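Local atomic coordinates of restriction endonuclease S subunits (Thermoanaerobacter tengcongensis, PDB entry 3OKG), a protein that probably serves as the DNA-binding specificity (S) subunit of a type I restriction-modification methyltransferase, which is composed of M and S polypeptides. Residues Val283-Ile291 against Ser299-Cys307; Thr205-Leu213 against Tyr374-Leu385. All blocks are in the same frame, centred on the assembly; numbering follows the deposited sequence.

Contact 1: residues Val283-Ile291 against Ser299-Cys307; sequences VARPGDVLI and STNVANLAC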
loop_
_atom_site.group_PDB
_atom_site.type_symbol
_atom_site.label_atom_id
_atom_site.label_comp_id
_atom_site.label_asym_id
_atom_site.label_seq_id
_atom_site.Cartn_x
_atom_site.Cartn_y
_atom_site.Cartn_z
ATOM N N VAL A 283 33.456 3.847 -22.298
ATOM C CA VAL A 283 32.113 3.906 -22.887
ATOM C C VAL A 283 31.341 2.601 -22.754
ATOM O O VAL A 283 31.871 1.524 -23.024
ATOM C CB VAL A 283 32.176 4.315 -24.372
ATOM C CG1 VAL A 283 30.794 4.302 -24.996
ATOM C CG2 VAL A 283 32.825 5.699 -24.505
ATOM N N ALA A 284 30.090 2.714 -22.325
ATOM C CA ALA A 284 29.157 1.593 -22.321
ATOM C C ALA A 284 28.100 1.825 -23.408
ATOM O O ALA A 284 27.713 2.966 -23.678
ATOM C CB ALA A 284 28.513 1.465 -20.959
ATOM N N ARG A 285 27.640 0.750 -24.041
ATOM C CA ARG A 285 26.636 0.853 -25.104
ATOM C C ARG A 285 25.316 0.180 -24.722
ATOM O O ARG A 285 25.246 -0.559 -23.728
ATOM C CB ARG A 285 27.168 0.227 -26.398
ATOM C CG ARG A 285 28.619 0.549 -26.694
ATOM C CD ARG A 285 29.007 0.158 -28.109
ATOM N NE ARG A 285 28.829 -1.266 -28.368
ATOM C CZ ARG A 285 29.545 -1.952 -29.254
ATOM N NH1 ARG A 285 30.485 -1.344 -29.954
ATOM N NH2 ARG A 285 29.332 -3.250 -29.436
ATOM N N PRO A 286 24.260 0.426 -25.516
ATOM C CA PRO A 286 22.982 -0.233 -25.265
ATOM C C PRO A 286 23.181 -1.738 -25.186
ATOM O O PRO A 286 23.770 -2.342 -26.089
ATOM C CB PRO A 286 22.162 0.129 -26.499
ATOM C CG PRO A 286 22.707 1.450 -26.911
ATOM C CD PRO A 286 24.172 1.386 -26.632
ATOM N N GLY A 287 22.698 -2.325 -24.098
ATOM C CA GLY A 287 22.902 -3.733 -23.841
ATOM C C GLY A 287 23.753 -3.905 -22.604
ATOM O O GLY A 287 23.290 -4.443 -21.602
ATOM N N ASP A 288 24.990 -3.419 -22.659
ATOM C CA ASP A 288 25.937 -3.646 -21.575
ATOM C C ASP A 288 25.332 -3.511 -20.195
ATOM O O ASP A 288 24.497 -2.638 -19.937
ATOM C CB ASP A 288 27.104 -2.660 -21.613
ATOM C CG ASP A 288 27.769 -2.593 -22.967
ATOM O OD1 ASP A 288 27.520 -3.482 -23.804
ATOM O OD2 ASP A 288 28.532 -1.631 -23.198
ATOM N N VAL A 289 25.779 -4.384 -19.304
ATOM C CA VAL A 289 25.347 -4.375 -17.928
ATOM C C VAL A 289 26.262 -3.456 -17.158
ATOM O O VAL A 289 27.477 -3.472 -17.370
ATOM C CB VAL A 289 25.405 -5.823 -17.350
ATOM C CG1 VAL A 289 25.132 -5.823 -15.849
ATOM C CG2 VAL A 289 24.392 -6.722 -18.090
ATOM N N LEU A 290 25.694 -2.631 -16.286
ATOM C CA LEU A 290 26.496 -1.737 -15.459
ATOM C C LEU A 290 26.509 -2.308 -14.060
ATOM O O LEU A 290 25.496 -2.821 -13.585
ATOM C CB LEU A 290 25.911 -0.305 -15.443
ATOM C CG LEU A 290 25.662 0.367 -16.798
ATOM C CD1 LEU A 290 24.874 1.656 -16.635
ATOM C CD2 LEU A 290 26.972 0.640 -17.539
ATOM N N ILE A 291 27.643 -2.222 -13.385
ATOM C CA ILE A 291 27.730 -2.772 -12.038
ATOM C C ILE A 291 28.508 -1.821 -11.142
ATOM O O ILE A 291 29.456 -1.189 -11.592
ATOM C CB ILE A 291 28.370 -4.171 -12.049
ATOM C CG1 ILE A 291 28.306 -4.812 -10.664
ATOM C CG2 ILE A 291 29.799 -4.108 -12.578
ATOM C CD1 ILE A 291 28.441 -6.321 -10.699
ATOM N N SER A 299 25.505 -3.905 -6.985
ATOM C CA SER A 299 24.254 -3.436 -7.573
ATOM C C SER A 299 24.402 -3.220 -9.077
ATOM O O SER A 299 25.481 -2.878 -9.566
ATOM C CB SER A 299 23.791 -2.139 -6.902
ATOM O OG SER A 299 22.711 -1.586 -7.622
ATOM N N THR A 300 23.292 -3.359 -9.791
ATOM C CA THR A 300 23.291 -3.490 -11.237
ATOM C C THR A 300 22.249 -2.637 -11.990
ATOM O O THR A 300 21.149 -2.368 -11.495
ATOM C CB THR A 300 23.028 -4.978 -11.581
ATOM O OG1 THR A 300 24.252 -5.613 -11.972
ATOM C CG2 THR A 300 22.022 -5.095 -12.684
ATOM N N ASN A 301 22.611 -2.220 -13.199
ATOM C CA ASN A 301 21.682 -1.635 -14.155
ATOM C C ASN A 301 22.039 -2.075 -15.576
ATOM O O ASN A 301 23.073 -2.693 -15.804
ATOM C CB ASN A 301 21.723 -0.098 -14.096
ATOM C CG ASN A 301 20.463 0.517 -13.483
ATOM O OD1 ASN A 301 19.847 -0.039 -12.573
ATOM N ND2 ASN A 301 20.088 1.681 -13.983
ATOM N N VAL A 302 21.197 -1.742 -16.540
ATOM C CA VAL A 302 21.539 -1.965 -17.942
ATOM C C VAL A 302 21.573 -0.640 -18.690
ATOM O O VAL A 302 20.710 0.211 -18.494
ATOM C CB VAL A 302 20.529 -2.904 -18.621
ATOM C CG1 VAL A 302 20.591 -2.773 -20.138
ATOM C CG2 VAL A 302 20.773 -4.349 -18.180
ATOM N N ALA A 303 22.568 -0.469 -19.550
ATOM C CA ALA A 303 22.663 0.746 -20.360
ATOM C C ALA A 303 21.634 0.722 -21.473
ATOM O O ALA A 303 21.515 -0.273 -22.180
ATOM C CB ALA A 303 24.055 0.877 -20.959
ATOM N N ASN A 304 20.892 1.813 -21.646
ATOM C CA ASN A 304 20.008 1.913 -22.814
ATOM C C ASN A 304 20.468 2.928 -23.853
ATOM O O ASN A 304 19.826 3.087 -24.894
ATOM C CB ASN A 304 18.539 2.147 -22.429
ATOM C CG ASN A 304 18.359 3.223 -21.366
ATOM O OD1 ASN A 304 17.259 3.396 -20.831
ATOM N ND2 ASN A 304 19.431 3.949 -21.055
ATOM N N LEU A 305 21.589 3.594 -23.576
ATOM C CA LEU A 305 22.156 4.575 -24.497
ATOM C C LEU A 305 23.676 4.532 -24.436
ATOM O O LEU A 305 24.251 4.181 -23.404
ATOM C CB LEU A 305 21.698 5.991 -24.119
ATOM C CG LEU A 305 20.299 6.470 -24.492
ATOM C CD1 LEU A 305 19.896 5.926 -25.853
ATOM C CD2 LEU A 305 19.292 6.073 -23.426
ATOM N N ALA A 306 24.336 4.893 -25.530
ATOM C CA ALA A 306 25.770 5.134 -25.461
ATOM C C ALA A 306 25.996 6.130 -24.323
ATOM O O ALA A 306 25.319 7.145 -24.233
ATOM C CB ALA A 306 26.282 5.684 -26.779
ATOM N N CYS A 307 26.924 5.825 -23.435
ATOM C CA CYS A 307 27.169 6.676 -22.282
ATOM C C CYS A 307 28.598 6.447 -21.835
ATOM O O CYS A 307 29.320 5.683 -22.476
ATOM C CB CYS A 307 26.190 6.364 -21.151
ATOM S SG CYS A 307 26.245 4.630 -20.496
#

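Contact 2: residues Thr205-Leu213 against Tyr374-Leu385; sequences TELLMQTAL and YLDQIQQQVAAL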
loop_
_atom_site.group_PDB
_atom_site.type_symbol
_atom_site.label_atom_id
_atom_site.label_comp_id
_atom_site.label_asym_id
_atom_site.label_seq_id
_atom_site.Cartn_x
_atom_site.Cartn_y
_atom_site.Cartn_z
ATOM N N THR A 205 5.675 -17.098 -4.076
ATOM C CA THR A 205 6.239 -16.750 -5.369
ATOM C C THR A 205 7.706 -16.310 -5.204
ATOM O O THR A 205 8.564 -16.669 -6.015
ATOM C CB THR A 205 5.379 -15.694 -6.100
ATOM O OG1 THR A 205 4.042 -16.192 -6.222
ATOM C CG2 THR A 205 5.907 -15.436 -7.497
ATOM N N GLU A 206 7.996 -15.569 -4.139
ATOM C CA GLU A 206 9.373 -15.179 -3.845
ATOM C C GLU A 206 10.239 -16.419 -3.647
ATOM O O GLU A 206 11.361 -16.494 -4.147
ATOM C CB GLU A 206 9.424 -14.275 -2.619
ATOM C CG GLU A 206 8.984 -12.851 -2.926
ATOM C CD GLU A 206 8.899 -11.986 -1.683
ATOM O OE1 GLU A 206 9.302 -12.457 -0.596
ATOM O OE2 GLU A 206 8.429 -10.834 -1.796
ATOM N N LEU A 207 9.699 -17.395 -2.926
ATOM C CA LEU A 207 10.399 -18.641 -2.657
ATOM C C LEU A 207 10.677 -19.397 -3.960
ATOM O O LEU A 207 11.767 -19.947 -4.176
ATOM C CB LEU A 207 9.568 -19.498 -1.699
ATOM C CG LEU A 207 10.324 -20.271 -0.623
ATOM C CD1 LEU A 207 9.362 -20.733 0.471
ATOM C CD2 LEU A 207 11.056 -21.438 -1.247
ATOM N N LEU A 208 9.682 -19.416 -4.832
ATOM C CA LEU A 208 9.840 -19.976 -6.166
ATOM C C LEU A 208 11.020 -19.358 -6.937
ATOM O O LEU A 208 11.800 -20.074 -7.576
ATOM C CB LEU A 208 8.552 -19.785 -6.967
ATOM C CG LEU A 208 8.592 -20.296 -8.406
ATOM C CD1 LEU A 208 9.201 -21.702 -8.480
ATOM C CD2 LEU A 208 7.210 -20.271 -9.025
ATOM N N MET A 209 11.129 -18.036 -6.900
ATOM C CA MET A 209 12.185 -17.349 -7.649
ATOM C C MET A 209 13.539 -17.767 -7.090
ATOM O O MET A 209 14.433 -18.198 -7.830
ATOM C CB MET A 209 12.032 -15.840 -7.542
ATOM C CG MET A 209 13.201 -15.046 -8.104
ATOM S SD MET A 209 13.381 -15.344 -9.881
ATOM C CE MET A 209 12.241 -14.131 -10.449
ATOM N N GLN A 210 13.667 -17.643 -5.774
ATOM C CA GLN A 210 14.886 -18.009 -5.062
ATOM C C GLN A 210 15.305 -19.466 -5.343
ATOM O O GLN A 210 16.473 -19.738 -5.627
ATOM C CB GLN A 210 14.700 -17.728 -3.565
ATOM C CG GLN A 210 15.884 -18.079 -2.683
ATOM C CD GLN A 210 15.654 -17.691 -1.225
ATOM O OE1 GLN A 210 15.709 -16.510 -0.871
ATOM N NE2 GLN A 210 15.398 -18.688 -0.375
ATOM N N THR A 211 14.344 -20.386 -5.304
ATOM C CA THR A 211 14.564 -21.792 -5.627
ATOM C C THR A 211 14.996 -22.005 -7.078
ATOM O O THR A 211 15.899 -22.811 -7.370
ATOM C CB THR A 211 13.284 -22.630 -5.357
ATOM O OG1 THR A 211 13.008 -22.643 -3.952
ATOM C CG2 THR A 211 13.464 -24.055 -5.843
ATOM N N ALA A 212 14.351 -21.298 -7.997
ATOM C CA ALA A 212 14.698 -21.421 -9.414
ATOM C C ALA A 212 16.137 -20.932 -9.689
ATOM O O ALA A 212 16.862 -21.545 -10.454
ATOM C CB ALA A 212 13.693 -20.663 -10.295
ATOM N N LEU A 213 16.531 -19.827 -9.067
ATOM C CA LEU A 213 17.851 -19.266 -9.311
ATOM C C LEU A 213 18.911 -20.214 -8.749
ATOM O O LEU A 213 19.921 -20.477 -9.403
ATOM C CB LEU A 213 17.985 -17.884 -8.684
ATOM C CG LEU A 213 17.115 -16.755 -9.293
ATOM C CD1 LEU A 213 17.074 -15.555 -8.363
ATOM C CD2 LEU A 213 17.676 -16.322 -10.634
ATOM N N TYR A 374 11.641 -18.431 -18.603
ATOM C CA TYR A 374 11.012 -18.953 -17.395
ATOM C C TYR A 374 11.181 -18.022 -16.191
ATOM O O TYR A 374 10.216 -17.727 -15.497
ATOM C CB TYR A 374 11.530 -20.352 -17.073
ATOM C CG TYR A 374 11.123 -20.841 -15.709
ATOM C CD1 TYR A 374 9.797 -21.199 -15.444
ATOM C CD2 TYR A 374 12.054 -20.958 -14.690
ATOM C CE1 TYR A 374 9.406 -21.652 -14.188
ATOM C CE2 TYR A 374 11.676 -21.425 -13.421
ATOM C CZ TYR A 374 10.352 -21.768 -13.181
ATOM O OH TYR A 374 9.966 -22.221 -11.935
ATOM N N LEU A 375 12.410 -17.579 -15.933
ATOM C CA LEU A 375 12.688 -16.651 -14.835
ATOM C C LEU A 375 11.952 -15.322 -15.004
ATOM O O LEU A 375 11.528 -14.720 -14.026
ATOM C CB LEU A 375 14.203 -16.362 -14.741
ATOM C CG LEU A 375 15.103 -17.550 -14.343
ATOM C CD1 LEU A 375 16.581 -17.071 -14.329
ATOM C CD2 LEU A 375 14.704 -18.127 -12.995
ATOM N N ASP A 376 11.868 -14.840 -16.239
ATOM C CA ASP A 376 11.181 -13.586 -16.509
ATOM C C ASP A 376 9.726 -13.679 -16.062
ATOM O O ASP A 376 9.186 -12.715 -15.516
ATOM C CB ASP A 376 11.215 -13.257 -18.002
ATOM C CG ASP A 376 12.534 -12.649 -18.438
ATOM O OD1 ASP A 376 13.368 -12.301 -17.569
ATOM O OD2 ASP A 376 12.718 -12.517 -19.661
ATOM N N GLN A 377 9.094 -14.824 -16.318
ATOM C CA GLN A 377 7.688 -14.999 -15.913
ATOM C C GLN A 377 7.545 -14.857 -14.388
ATOM O O GLN A 377 6.699 -14.130 -13.897
ATOM C CB GLN A 377 7.156 -16.351 -16.415
ATOM C CG GLN A 377 5.814 -16.768 -15.849
ATOM C CD GLN A 377 4.658 -16.569 -16.829
ATOM O OE1 GLN A 377 4.732 -15.756 -17.760
ATOM N NE2 GLN A 377 3.578 -17.322 -16.619
ATOM N N ILE A 378 8.394 -15.545 -13.632
ATOM C CA ILE A 378 8.364 -15.452 -12.177
ATOM C C ILE A 378 8.695 -14.043 -11.681
ATOM O O ILE A 378 8.049 -13.507 -10.767
ATOM C CB ILE A 378 9.377 -16.421 -11.538
ATOM C CG1 ILE A 378 9.158 -17.852 -12.036
ATOM C CG2 ILE A 378 9.307 -16.330 -10.032
ATOM C CD1 ILE A 378 10.279 -18.832 -11.571
ATOM N N GLN A 379 9.721 -13.442 -12.262
ATOM C CA GLN A 379 10.136 -12.102 -11.840
ATOM C C GLN A 379 8.996 -11.108 -12.033
ATOM O O GLN A 379 8.766 -10.238 -11.194
ATOM C CB GLN A 379 11.386 -11.662 -12.613
ATOM C CG GLN A 379 11.743 -10.188 -12.525
ATOM C CD GLN A 379 12.814 -9.806 -13.557
ATOM O OE1 GLN A 379 12.510 -9.494 -14.714
ATOM N NE2 GLN A 379 14.071 -9.853 -13.142
ATOM N N GLN A 380 8.266 -11.244 -13.130
ATOM C CA GLN A 380 7.146 -10.339 -13.368
ATOM C C GLN A 380 6.038 -10.574 -12.361
ATOM O O GLN A 380 5.312 -9.647 -11.994
ATOM C CB GLN A 380 6.600 -10.508 -14.785
ATOM C CG GLN A 380 7.548 -10.021 -15.855
ATOM C CD GLN A 380 7.245 -10.640 -17.201
ATOM O OE1 GLN A 380 6.226 -11.318 -17.368
ATOM N NE2 GLN A 380 8.135 -10.418 -18.173
ATOM N N GLN A 381 5.904 -11.817 -11.911
ATOM C CA GLN A 381 4.814 -12.159 -10.997
ATOM C C GLN A 381 5.133 -11.631 -9.608
ATOM O O GLN A 381 4.280 -11.043 -8.962
ATOM C CB GLN A 381 4.539 -13.677 -10.995
ATOM C CG GLN A 381 3.995 -14.177 -12.332
ATOM C CD GLN A 381 4.063 -15.688 -12.432
ATOM O OE1 GLN A 381 4.823 -16.321 -11.703
ATOM N NE2 GLN A 381 3.275 -16.271 -13.330
ATOM N N VAL A 382 6.377 -11.812 -9.167
ATOM C CA VAL A 382 6.844 -11.269 -7.896
ATOM C C VAL A 382 6.633 -9.755 -7.833
ATOM O O VAL A 382 6.164 -9.214 -6.829
ATOM C CB VAL A 382 8.370 -11.516 -7.726
ATOM C CG1 VAL A 382 8.923 -10.699 -6.553
ATOM C CG2 VAL A 382 8.636 -12.974 -7.522
ATOM N N ALA A 383 7.018 -9.076 -8.905
ATOM C CA ALA A 383 6.877 -7.624 -8.989
ATOM C C ALA A 383 5.415 -7.205 -8.895
ATOM O O ALA A 383 5.080 -6.307 -8.138
ATOM C CB ALA A 383 7.490 -7.095 -10.276
ATOM N N ALA A 384 4.557 -7.865 -9.668
ATOM C CA ALA A 384 3.127 -7.575 -9.645
ATOM C C ALA A 384 2.533 -7.786 -8.250
ATOM O O ALA A 384 1.749 -6.966 -7.761
ATOM C CB ALA A 384 2.385 -8.413 -10.671
ATOM N N LEU A 385 2.902 -8.884 -7.610
ATOM C CA LEU A 385 2.336 -9.230 -6.307
ATOM C C LEU A 385 2.745 -8.196 -5.255
ATOM O O LEU A 385 1.993 -7.881 -4.322
ATOM C CB LEU A 385 2.810 -10.613 -5.877
ATOM C CG LEU A 385 2.075 -11.794 -6.521
ATOM C CD1 LEU A 385 2.867 -13.085 -6.293
ATOM C CD2 LEU A 385 0.677 -11.895 -5.934
#

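Contact 1: residues Val283-Ile291 against Ser299-Cys307
Leu290 and Asn301 are joined by two backbone hydrogen bonds, Leu290 N to Asn301 O at 2.7 Å and Asn301 N to Leu290 O at 3.0 Å, the hydrogen-bonded pair of an antiparallel hairpin flanked by the non-hydrogen-bonded pairs Val289-Val302 and Ile291-Thr300. Ala303 N gives Asp288 O an almost straight bond (175°), and Gly287 N returns one to Ala303 O, extending the pairing past the strand ends. Ala284 and Cys307 exchange a second reciprocal pair of backbone bonds. In between, the chain turns at Arg285-Asp288: Asp288 OD2 accepts from Arg285 N at 2.7 Å, from above the carboxylate plane, and forms a salt bridge with Arg317. Gly287 suits the turn because its positive phi (115°) would jam a CB against the preceding carbonyl.

Ala303 CB lies 3.3 Å from Arg285 O, small enough to fit inside the bend, while Ala284 CB meets Cys307 SG at 3.9 Å. Leu290, on the face of Asn301, also touches Ala315, Phe266 and Pro271; on the opposite face Val289 and Val302 pack beside helix 324-333. Six backbone bonds thus hold the segments in register, while the buried carboxylate of Asp288 fixes the turn leading from one sheet to the next.

Contact 2: residues Thr205-Leu213 against Tyr374-Leu385
Thr205 and Ile378 supply the interlocking side chains of this antiparallel helix pair, each a knob in a hole of the other helix. Thr205 enters among Ile378, Gln381, Val382 and Leu385; Ile378 among Thr205, Leu208, Met209 and Ala212. The segment axes approach to 9.4 Å with 150° between their directions, consistent with antiparallel helices packed knobs-into-holes, as in a coiled coil.

The apolar contacts divide by branch. Ile378 turns CG2 to Met209 CB, 3.7 Å away, and sends CD1 along its other arm to Leu208 CG at 3.9 Å. Met209, bent at chi2 (63°) and chi3 (86°), curls its flexible thioether over the opposite helix and brings CE to 3.2 Å from Gln379 N, a tight approach to the backbone, with Gln379 CB beside it. Thr205 CG2 meets Val382 CG2 at 3.7 Å, two beta-branched side chains sliding past each other. Ala212, short enough for close approach, sets CB 3.8 Å from Leu375 CD2.

The aromatic contact is at an edge: Ala212 CB lies near the plane of the Tyr374 ring, beside CE2, while Ile378 CG1 from its own helix covers part of one face.

Polar groups play little part in the pairing. Thr205 OG1, although Leu385 CD1 lies against it, is hydrogen-bonded to Ala201 O one turn back in its own helix, which satisfies the hydroxyl at an apolar seam.

Leu213 CD2 and Leu375 CD1 continue the seam toward helix 324-333, where both residues touch Tyr329; at the other end Leu385 rests on Arg198, Ala201 and Gln202 of helix 174-216.

Contact 1 is nested within the chain loop that contact 2 closes: residues 283-291 and 299-307 both fall between the two helical segments in sequence. The centres of the two contacts lie 24 Å apart and their nearest atoms about 9 Å, so they do not touch. Helix 324-333 bridges the gap, since Leu327, Leu328 and Leu331 meet the hairpin while Tyr329 and Tyr333 meet the helix pair. Contact 2 joins helix 365-388, part of which is predicted to form a coiled coil, to helix 174-216. In this family the specificity domains are thought to recognise DNA and the long helices to space them; contact 1 lies inside the second domain and contact 2 where it meets the helices.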